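DELTA1-pyrroline-2-carboxylate reductase (Thermococcus litoralis DSM 5473, PDB 6T3E) catalyses the reduction of delta1-pyrroline-2-carboxylate to L-proline, with NADH as the bound hydride-donating cofactor. Local coordinates at residues B[78-83]-B[322-327]; B[44-49]-B[328-333]; B[87-92]-B[109-114]. All blocks are in the same frame, centred on the assembly; numbering follows the deposited sequence.

Interaction 1. Residues B[78-83]-B[322-327]. With NAI (1,4-dihydronicotinamide adenine dinucleotide), chain F; PRO (proline), chain E.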
loop_
_atom_site.group_PDB
_atom_site.type_symbol
_atom_site.label_atom_id
_atom_site.label_comp_id
_atom_site.label_asym_id
_atom_site.label_seq_id
_atom_site.Cartn_x
_atom_site.Cartn_y
_atom_site.Cartn_z
ATOM N N MET B 78 -3.632 1.077 3.044
ATOM C CA MET B 78 -5.054 0.764 2.893
ATOM C C MET B 78 -5.513 1.092 1.477
ATOM O O MET B 78 -6.083 2.165 1.229
ATOM C CB MET B 78 -5.903 1.527 3.916
ATOM C CG MET B 78 -5.432 1.397 5.366
ATOM S SD MET B 78 -6.292 2.453 6.555
ATOM C CE MET B 78 -7.984 1.883 6.425
ATOM N N PRO B 79 -5.300 0.188 0.530
ATOM C CA PRO B 79 -5.830 0.371 -0.825
ATOM C C PRO B 79 -7.235 -0.192 -1.001
ATOM O O PRO B 79 -7.670 -1.104 -0.294
ATOM C CB PRO B 79 -4.815 -0.399 -1.683
ATOM C CG PRO B 79 -4.330 -1.500 -0.784
ATOM C CD PRO B 79 -4.413 -0.988 0.636
ATOM N N SER B 80 -7.975 0.399 -1.938
ATOM C CA SER B 80 -9.301 -0.124 -2.242
ATOM C C SER B 80 -9.766 0.417 -3.585
ATOM O O SER B 80 -9.337 1.485 -4.027
ATOM C CB SER B 80 -10.332 0.209 -1.154
ATOM O OG SER B 80 -10.797 1.539 -1.262
ATOM N N TYR B 81 -10.657 -0.333 -4.222
ATOM C CA TYR B 81 -11.226 0.063 -5.499
ATOM C C TYR B 81 -12.731 -0.106 -5.412
ATOM O O TYR B 81 -13.223 -1.213 -5.173
ATOM C CB TYR B 81 -10.640 -0.765 -6.650
ATOM C CG TYR B 81 -11.290 -0.485 -7.983
ATOM C CD1 TYR B 81 -11.646 0.811 -8.351
ATOM C CD2 TYR B 81 -11.561 -1.516 -8.868
ATOM C CE1 TYR B 81 -12.254 1.067 -9.573
ATOM C CE2 TYR B 81 -12.167 -1.274 -10.088
ATOM C CZ TYR B 81 -12.518 0.016 -10.436
ATOM O OH TYR B 81 -13.124 0.241 -11.651
ATOM N N LEU B 82 -13.458 0.988 -5.589
ATOM C CA LEU B 82 -14.913 0.944 -5.653
ATOM C C LEU B 82 -15.295 1.165 -7.106
ATOM O O LEU B 82 -15.142 2.272 -7.638
ATOM C CB LEU B 82 -15.552 1.982 -4.733
ATOM C CG LEU B 82 -14.941 2.104 -3.343
ATOM C CD1 LEU B 82 -15.791 3.014 -2.484
ATOM C CD2 LEU B 82 -14.792 0.727 -2.719
ATOM N N GLU B 83 -15.817 0.110 -7.731
ATOM C CA GLU B 83 -15.924 0.063 -9.181
ATOM C C GLU B 83 -17.114 0.851 -9.698
ATOM O O GLU B 83 -17.011 1.479 -10.756
ATOM C CB GLU B 83 -15.985 -1.395 -9.636
ATOM C CG GLU B 83 -15.004 -2.281 -8.852
ATOM C CD GLU B 83 -15.308 -3.770 -8.902
ATOM O OE1 GLU B 83 -16.222 -4.215 -8.169
ATOM O OE2 GLU B 83 -14.607 -4.498 -9.651
ATOM N N GLY B 322 -11.299 1.013 11.042
ATOM C CA GLY B 322 -11.011 1.695 9.791
ATOM C C GLY B 322 -11.059 0.732 8.617
ATOM O O GLY B 322 -10.554 -0.396 8.686
ATOM N N LEU B 323 -11.681 1.170 7.533
ATOM C CA LEU B 323 -11.760 0.383 6.311
ATOM C C LEU B 323 -11.433 1.283 5.123
ATOM O O LEU B 323 -11.866 2.439 5.071
ATOM C CB LEU B 323 -13.143 -0.263 6.152
ATOM C CG LEU B 323 -13.229 -1.423 5.155
ATOM C CD1 LEU B 323 -12.279 -2.562 5.505
ATOM C CD2 LEU B 323 -14.664 -1.916 5.043
ATOM N N ALA B 324 -10.677 0.746 4.162
ATOM C CA ALA B 324 -10.133 1.574 3.091
ATOM C C ALA B 324 -11.206 2.191 2.203
ATOM O O ALA B 324 -10.935 3.207 1.550
ATOM C CB ALA B 324 -9.159 0.763 2.233
ATOM N N ILE B 325 -12.409 1.609 2.152
ATOM C CA ILE B 325 -13.445 2.163 1.282
ATOM C C ILE B 325 -13.850 3.551 1.742
ATOM O O ILE B 325 -14.279 4.380 0.929
ATOM C CB ILE B 325 -14.678 1.246 1.203
ATOM C CG1 ILE B 325 -15.354 1.115 2.567
ATOM C CG2 ILE B 325 -14.309 -0.089 0.642
ATOM C CD1 ILE B 325 -16.736 0.496 2.482
ATOM N N GLU B 326 -13.762 3.818 3.047
ATOM C CA GLU B 326 -14.125 5.138 3.543
ATOM C C GLU B 326 -13.150 6.202 3.054
ATOM O O GLU B 326 -13.557 7.335 2.772
ATOM C CB GLU B 326 -14.198 5.104 5.069
ATOM C CG GLU B 326 -14.723 3.777 5.613
ATOM C CD GLU B 326 -14.543 3.611 7.113
ATOM O OE1 GLU B 326 -13.559 4.124 7.683
ATOM O OE2 GLU B 326 -15.405 2.955 7.728
ATOM N N ASP B 327 -11.874 5.851 2.901
ATOM C CA ASP B 327 -10.931 6.805 2.338
ATOM C C ASP B 327 -11.203 7.028 0.857
ATOM O O ASP B 327 -11.205 8.173 0.393
ATOM C CB ASP B 327 -9.497 6.330 2.567
ATOM C CG ASP B 327 -9.243 5.920 4.011
ATOM O OD1 ASP B 327 -9.420 6.768 4.917
ATOM O OD2 ASP B 327 -8.877 4.741 4.235
HETATM P PA NAI F . -4.805 11.543 19.844
HETATM O O1A NAI F . -3.458 11.233 20.444
HETATM O O2A NAI F . -4.768 12.898 19.164
HETATM O O5B NAI F . -6.023 11.458 20.948
HETATM C C5B NAI F . -5.953 10.330 21.812
HETATM C C4B NAI F . -6.591 10.722 23.216
HETATM O O4B NAI F . -6.717 9.675 23.961
HETATM C C3B NAI F . -5.624 11.668 23.965
HETATM O O3B NAI F . -6.270 12.829 24.231
HETATM C C2B NAI F . -5.253 10.882 25.240
HETATM O O2B NAI F . -4.961 11.823 26.386
HETATM C C1B NAI F . -6.322 10.166 25.454
HETATM N N9A NAI F . -6.065 9.030 26.296
HETATM C C8A NAI F . -5.069 8.167 26.073
HETATM N N7A NAI F . -5.115 7.247 27.030
HETATM C C5A NAI F . -6.143 7.538 27.845
HETATM C C6A NAI F . -6.608 6.901 28.969
HETATM N N6A NAI F . -6.168 5.712 29.675
HETATM N N1A NAI F . -7.661 7.385 29.625
HETATM C C2A NAI F . -8.274 8.502 29.162
HETATM N N3A NAI F . -7.816 9.129 28.049
HETATM C C4A NAI F . -6.734 8.634 27.397
HETATM O O3 NAI F . -5.091 10.337 18.733
HETATM P PN NAI F . -6.501 10.219 17.852
HETATM O O1N NAI F . -6.137 10.718 16.468
HETATM O O2N NAI F . -7.614 11.003 18.489
HETATM O O5D NAI F . -6.945 8.658 17.779
HETATM C C5D NAI F . -7.712 8.167 18.817
HETATM C C4D NAI F . -7.814 6.627 18.658
HETATM O O4D NAI F . -8.513 6.292 17.592
HETATM C C3D NAI F . -6.414 6.032 18.445
HETATM O O3D NAI F . -6.316 4.853 19.160
HETATM C C2D NAI F . -6.352 5.705 16.946
HETATM O O2D NAI F . -5.315 4.602 16.730
HETATM C C1D NAI F . -7.579 5.331 16.691
HETATM N N1N NAI F . -7.908 5.554 15.273
HETATM C C2N NAI F . -8.687 4.583 14.527
HETATM C C3N NAI F . -9.424 5.018 13.230
HETATM C C7N NAI F . -10.704 4.209 12.883
HETATM O O7N NAI F . -11.054 3.386 13.644
HETATM N N7N NAI F . -11.449 4.477 11.632
HETATM C C4N NAI F . -9.328 6.447 12.734
HETATM C C5N NAI F . -8.100 7.197 13.265
HETATM C C6N NAI F . -7.458 6.752 14.591
HETATM N N PRO E . -6.270 3.180 12.209
HETATM C CA PRO E . -6.567 4.474 11.588
HETATM C C PRO E . -7.088 4.386 10.156
HETATM O O PRO E . -7.589 3.351 9.692
HETATM C CB PRO E . -5.212 5.179 11.619
HETATM C CG PRO E . -4.561 4.663 12.865
HETATM C CD PRO E . -5.090 3.256 13.093
HETATM O OXT PRO E . -7.013 5.371 9.420
#

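Interaction 2. Residues B[44-49]-B[328-333]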
loop_
_atom_site.group_PDB
_atom_site.type_symbol
_atom_site.label_atom_id
_atom_site.label_comp_id
_atom_site.label_asym_id
_atom_site.label_seq_id
_atom_site.Cartn_x
_atom_site.Cartn_y
_atom_site.Cartn_z
ATOM N N GLU B 44 -23.173 10.667 4.304
ATOM C CA GLU B 44 -23.864 10.086 3.159
ATOM C C GLU B 44 -22.913 9.268 2.300
ATOM O O GLU B 44 -23.255 8.164 1.860
ATOM C CB GLU B 44 -24.523 11.186 2.325
ATOM C CG GLU B 44 -25.637 11.935 3.046
ATOM C CD GLU B 44 -26.049 13.218 2.336
ATOM O OE1 GLU B 44 -25.966 13.278 1.088
ATOM O OE2 GLU B 44 -26.447 14.172 3.036
ATOM N N SER B 45 -21.693 9.771 2.094
ATOM C CA SER B 45 -20.763 9.114 1.180
ATOM C C SER B 45 -20.245 7.804 1.753
ATOM O O SER B 45 -20.161 6.800 1.035
ATOM C CB SER B 45 -19.594 10.043 0.866
ATOM O OG SER B 45 -20.057 11.305 0.430
ATOM N N VAL B 46 -19.889 7.793 3.043
ATOM C CA VAL B 46 -19.408 6.564 3.664
ATOM C C VAL B 46 -20.526 5.523 3.701
ATOM O O VAL B 46 -20.290 4.322 3.524
ATOM C CB VAL B 46 -18.841 6.857 5.068
ATOM C CG1 VAL B 46 -18.690 5.565 5.860
ATOM C CG2 VAL B 46 -17.495 7.593 4.992
ATOM N N GLU B 47 -21.769 5.968 3.890
ATOM C CA GLU B 47 -22.889 5.034 3.864
ATOM C C GLU B 47 -23.029 4.371 2.498
ATOM O O GLU B 47 -23.258 3.158 2.408
ATOM C CB GLU B 47 -24.178 5.761 4.235
ATOM C CG GLU B 47 -25.374 4.856 4.328
ATOM C CD GLU B 47 -26.474 5.432 5.216
ATOM O OE1 GLU B 47 -26.427 6.657 5.536
ATOM O OE2 GLU B 47 -27.360 4.640 5.614
ATOM N N ARG B 48 -22.869 5.145 1.422
ATOM C CA ARG B 48 -22.969 4.584 0.076
ATOM C C ARG B 48 -21.813 3.636 -0.222
ATOM O O ARG B 48 -21.988 2.632 -0.930
ATOM C CB ARG B 48 -23.016 5.716 -0.959
ATOM C CG ARG B 48 -23.109 5.213 -2.393
ATOM C CD ARG B 48 -22.173 5.944 -3.381
ATOM N NE ARG B 48 -22.555 5.719 -4.783
ATOM C CZ ARG B 48 -22.533 4.537 -5.407
ATOM N NH1 ARG B 48 -22.136 3.440 -4.768
ATOM N NH2 ARG B 48 -22.912 4.451 -6.681
ATOM N N ALA B 49 -20.631 3.932 0.330
ATOM C CA ALA B 49 -19.471 3.073 0.123
ATOM C C ALA B 49 -19.702 1.685 0.706
ATOM O O ALA B 49 -19.273 0.677 0.127
ATOM C CB ALA B 49 -18.236 3.718 0.735
ATOM N N ALA B 328 -11.488 5.960 0.106
ATOM C CA ALA B 328 -11.677 6.129 -1.335
ATOM C C ALA B 328 -12.929 6.949 -1.633
ATOM O O ALA B 328 -12.910 7.824 -2.501
ATOM C CB ALA B 328 -11.731 4.772 -2.038
ATOM N N ILE B 329 -14.031 6.686 -0.931
ATOM C CA ILE B 329 -15.254 7.430 -1.214
ATOM C C ILE B 329 -15.103 8.884 -0.786
ATOM O O ILE B 329 -15.662 9.791 -1.417
ATOM C CB ILE B 329 -16.480 6.752 -0.569
ATOM C CG1 ILE B 329 -17.765 7.320 -1.169
ATOM C CG2 ILE B 329 -16.480 6.915 0.932
ATOM C CD1 ILE B 329 -17.950 6.958 -2.612
ATOM N N THR B 330 -14.361 9.135 0.290
ATOM C CA THR B 330 -14.141 10.513 0.708
ATOM C C THR B 330 -13.128 11.227 -0.192
ATOM O O THR B 330 -13.357 12.375 -0.598
ATOM C CB THR B 330 -13.717 10.518 2.171
ATOM O OG1 THR B 330 -14.770 9.937 2.950
ATOM C CG2 THR B 330 -13.462 11.930 2.663
ATOM N N ALA B 331 -12.049 10.538 -0.587
ATOM C CA ALA B 331 -11.057 11.149 -1.466
ATOM C C ALA B 331 -11.649 11.493 -2.821
ATOM O O ALA B 331 -11.359 12.564 -3.373
ATOM C CB ALA B 331 -9.873 10.216 -1.657
ATOM N N LYS B 332 -12.494 10.613 -3.373
ATOM C CA LYS B 332 -13.078 10.917 -4.673
ATOM C C LYS B 332 -14.126 12.012 -4.546
ATOM O O LYS B 332 -14.210 12.898 -5.401
ATOM C CB LYS B 332 -13.683 9.651 -5.289
ATOM C CG LYS B 332 -14.251 9.808 -6.711
ATOM C CD LYS B 332 -13.198 9.487 -7.815
ATOM C CE LYS B 332 -13.754 9.630 -9.261
ATOM N NZ LYS B 332 -12.777 10.234 -10.237
ATOM N N LEU B 333 -14.858 12.013 -3.433
ATOM C CA LEU B 333 -15.756 13.109 -3.088
ATOM C C LEU B 333 -15.003 14.431 -3.058
ATOM O O LEU B 333 -15.426 15.421 -3.668
ATOM C CB LEU B 333 -16.409 12.801 -1.734
ATOM C CG LEU B 333 -17.467 13.687 -1.096
ATOM C CD1 LEU B 333 -16.870 14.726 -0.186
ATOM C CD2 LEU B 333 -18.303 14.322 -2.177
#

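Interaction 3. Residues B[87-92]-B[109-114]. With PRO (proline), chain E.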
loop_
_atom_site.group_PDB
_atom_site.type_symbol
_atom_site.label_atom_id
_atom_site.label_comp_id
_atom_site.label_asym_id
_atom_site.label_seq_id
_atom_site.Cartn_x
_atom_site.Cartn_y
_atom_site.Cartn_z
ATOM N N ALA B 87 -13.621 4.838 -7.713
ATOM C CA ALA B 87 -12.700 5.404 -6.739
ATOM C C ALA B 87 -11.611 4.369 -6.500
ATOM O O ALA B 87 -11.869 3.316 -5.911
ATOM C CB ALA B 87 -13.421 5.757 -5.439
ATOM N N LEU B 88 -10.413 4.647 -6.998
ATOM C CA LEU B 88 -9.259 3.757 -6.869
ATOM C C LEU B 88 -8.210 4.522 -6.066
ATOM O O LEU B 88 -7.503 5.369 -6.623
ATOM C CB LEU B 88 -8.722 3.318 -8.237
ATOM C CG LEU B 88 -7.470 2.425 -8.220
ATOM C CD1 LEU B 88 -7.659 1.134 -7.359
ATOM C CD2 LEU B 88 -7.004 2.078 -9.625
ATOM N N ALA B 89 -8.139 4.252 -4.755
ATOM C CA ALA B 89 -7.330 5.052 -3.846
ATOM C C ALA B 89 -6.588 4.186 -2.843
ATOM O O ALA B 89 -7.049 3.108 -2.445
ATOM C CB ALA B 89 -8.167 6.069 -3.072
ATOM N N VAL B 90 -5.454 4.715 -2.391
ATOM C CA VAL B 90 -4.675 4.127 -1.315
ATOM C C VAL B 90 -4.318 5.218 -0.301
ATOM O O VAL B 90 -3.933 6.332 -0.671
ATOM C CB VAL B 90 -3.417 3.432 -1.880
ATOM C CG1 VAL B 90 -2.562 4.420 -2.679
ATOM C CG2 VAL B 90 -2.622 2.727 -0.765
ATOM N N LYS B 91 -4.468 4.904 0.981
ATOM C CA LYS B 91 -4.095 5.808 2.059
ATOM C C LYS B 91 -2.907 5.222 2.805
ATOM O O LYS B 91 -2.881 4.020 3.088
ATOM C CB LYS B 91 -5.263 6.040 3.024
ATOM C CG LYS B 91 -4.970 7.012 4.176
ATOM C CD LYS B 91 -6.238 7.323 4.986
ATOM C CE LYS B 91 -6.464 6.292 6.097
ATOM N NZ LYS B 91 -7.532 6.692 7.073
ATOM N N VAL B 92 -1.910 6.057 3.075
ATOM C CA VAL B 92 -0.759 5.694 3.891
ATOM C C VAL B 92 -0.905 6.468 5.190
ATOM O O VAL B 92 -0.729 7.689 5.205
ATOM C CB VAL B 92 0.568 6.012 3.201
ATOM C CG1 VAL B 92 1.707 5.515 4.059
ATOM C CG2 VAL B 92 0.611 5.387 1.804
ATOM N N ALA B 109 -1.531 11.016 7.779
ATOM C CA ALA B 109 -1.947 10.236 6.623
ATOM C C ALA B 109 -1.713 11.007 5.327
ATOM O O ALA B 109 -1.649 12.240 5.300
ATOM C CB ALA B 109 -3.426 9.824 6.726
ATOM N N SER B 110 -1.607 10.242 4.238
ATOM C CA SER B 110 -1.588 10.750 2.875
ATOM C C SER B 110 -2.451 9.829 2.025
ATOM O O SER B 110 -2.467 8.613 2.248
ATOM C CB SER B 110 -0.172 10.791 2.296
ATOM O OG SER B 110 0.750 11.364 3.196
ATOM N N ILE B 111 -3.155 10.399 1.046
ATOM C CA ILE B 111 -4.067 9.647 0.192
ATOM C C ILE B 111 -3.684 9.879 -1.259
ATOM O O ILE B 111 -3.496 11.029 -1.674
ATOM C CB ILE B 111 -5.533 10.044 0.426
ATOM C CG1 ILE B 111 -5.945 9.687 1.857
ATOM C CG2 ILE B 111 -6.437 9.389 -0.649
ATOM C CD1 ILE B 111 -7.410 9.918 2.170
ATOM N N LEU B 112 -3.574 8.787 -2.027
ATOM C CA LEU B 112 -3.249 8.831 -3.445
ATOM C C LEU B 112 -4.437 8.301 -4.239
ATOM O O LEU B 112 -4.966 7.225 -3.940
ATOM C CB LEU B 112 -1.985 8.018 -3.768
ATOM C CG LEU B 112 -1.497 8.072 -5.232
ATOM C CD1 LEU B 112 -0.478 9.193 -5.439
ATOM C CD2 LEU B 112 -0.904 6.767 -5.702
ATOM N N LEU B 113 -4.868 9.075 -5.230
ATOM C CA LEU B 113 -5.974 8.717 -6.104
ATOM C C LEU B 113 -5.412 8.401 -7.476
ATOM O O LEU B 113 -4.716 9.236 -8.069
ATOM C CB LEU B 113 -6.974 9.867 -6.215
ATOM C CG LEU B 113 -8.453 9.566 -6.377
ATOM C CD1 LEU B 113 -8.959 8.926 -5.111
ATOM C CD2 LEU B 113 -9.176 10.868 -6.637
ATOM N N ASN B 114 -5.761 7.233 -7.997
ATOM C CA ASN B 114 -5.312 6.784 -9.304
ATOM C C ASN B 114 -6.505 6.702 -10.252
ATOM O O ASN B 114 -7.651 6.493 -9.828
ATOM C CB ASN B 114 -4.623 5.417 -9.226
ATOM C CG ASN B 114 -3.303 5.468 -8.518
ATOM O OD1 ASN B 114 -3.225 5.192 -7.301
ATOM N ND2 ASN B 114 -2.239 5.762 -9.269
HETATM N N PRO E . -6.270 3.180 12.209
HETATM C CA PRO E . -6.567 4.474 11.588
HETATM C C PRO E . -7.088 4.386 10.156
HETATM O O PRO E . -7.589 3.351 9.692
HETATM C CB PRO E . -5.212 5.179 11.619
HETATM C CG PRO E . -4.561 4.663 12.865
HETATM C CD PRO E . -5.090 3.256 13.093
HETATM O OXT PRO E . -7.013 5.371 9.420
#

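Interaction 1. Residues B[78-83]-B[322-327]
The apolar part of the contact runs from M78 through A324 to L82 and I325. A324 turns its methyl toward the strand, with CB 3.7 Å from M78 CB, and that methyl also lies against the carbonyl oxygens of M78 and P79. At the strand's other end L82 and I325 cross at about a right angle, CD2 of L82 meeting CG2 of I325 at 3.5 Å. M78 reaches farther: its chain bends at the last torsion (chi3 61°), bringing CE against the backbone at L323 and A324, 3.7 Å from L323 C. Here strand 73-82 of the mixed sheet receives the first turn of helix 324-341, beside the proline pocket. The polar contact is slight, a weak hydrogen bond from S80 OG to A324 O (3.3 Å). D327 sets OD2 near M78 CE, while its OD1 forms salt bridges with R134 and K91. Toward the ligands, M78 SD lies 3.5 Å from O of the bound proline. G322 adopts a backbone conformation (phi 109°, psi 137°) that a side chain would hardly tolerate, and its CA comes within 3.4 Å of N7N of the NADH carboxamide.

Interaction 2. Residues B[44-49]-B[328-333]
The carbonyl oxygen of S45 accepts the helical hydrogen bond of A49 N at 3.0 Å and is met from across the contact by I329, whose CG1 stands 3.3 Å from S45 O. The isoleucine spreads its branches over one turn of the facing helix. With CG1 anti to the backbone N (chi1 -165°), that branch runs toward S45, also approaching its CB. The other branch, CG2, packs on the methyl of A49, 3.7 Å from A49 CB, and faces CG2 of V46 more loosely. CD1 reaches out as far as the aliphatic CD of R48, whose guanidinium group pairs with E52 on its own helix. This is helix-on-helix packing between 39-54 and 324-341: the axes of the two short segments approach to 9.0 Å and their directions differ by 131°, slightly nearer perpendicular than antiparallel. An alanine in place of I329 is likely to leave a gap beside A49 and strip the S45 carbonyl of its apolar cover. One turn farther along, S45 OG lies 3.8 Å from L333 CG; its polar partner is E41 O, in its own helix. T330 similarly binds back to E326 O through OG1, the same atom that V46 CG2 approaches to 4.1 Å. T330 also touches I130 and R134 of helix 128-146.

Interaction 3. Residues B[87-92]-B[109-114]
An antiparallel beta hairpin, strands 87-95 and 107-114, carries K91 into the proline pocket; in the sheet K91 and I111 form a non-hydrogen-bonded pair. The backbone ladder includes two hydrogen-bonded pairs. V90 and L112 exchange bonds both ways, the shorter from L112 N to V90 O at 2.8 Å and almost straight (174° at the hydrogen). V92 N gives a 2.7 Å bond to S110 O, and S110 N returns one to V92 O from a donor tilted out of the carbonyl plane. V90 and L112 lie side by side, CG1 of V90 3.8 Å from CB of L112. The opposite face bears A89, whose CB meets L113 CD1 at 3.6 Å, and K91, whose CG rests 3.7 Å from I111 CG1. The lysine chain then bends (chi3 87°) away from the partner strand, placing NZ 2.7 Å from OXT of the bound proline, where it donates a hydrogen bond; D327 OD1, in a salt bridge, and T131 OG1 are further partners of NZ. The pair lies between strands 73-82 and 121-126 in the mixed sheet. I111 and L113 face A331 of helix 324-341, whereas L88 and V90 pack on Y77 of the second subunit.

Overall arrangement
From the N terminus, helix 39-54 supplies the first segment, 44-49, and interaction 2 closes the widest loop when 328-333 arrives near the end of the chain. Interaction 1 nests inside it, running from strand 73-82 to the loop and first turn of helix 324-341. Interaction 3, a short hairpin closure within the mixed sheet, nests inside interaction 1. None cross. Strands 73-82 and 87-95 are neighbours, joined by a probable hydrogen bond between L82 N and A87 O. Helix 324-341 serves interactions 1 and 2 and also lays A328 and A331 over the hairpin of interaction 3, so it packs on both helix 39-54 and the sheet, while A49 of helix 39-54 also reaches L82.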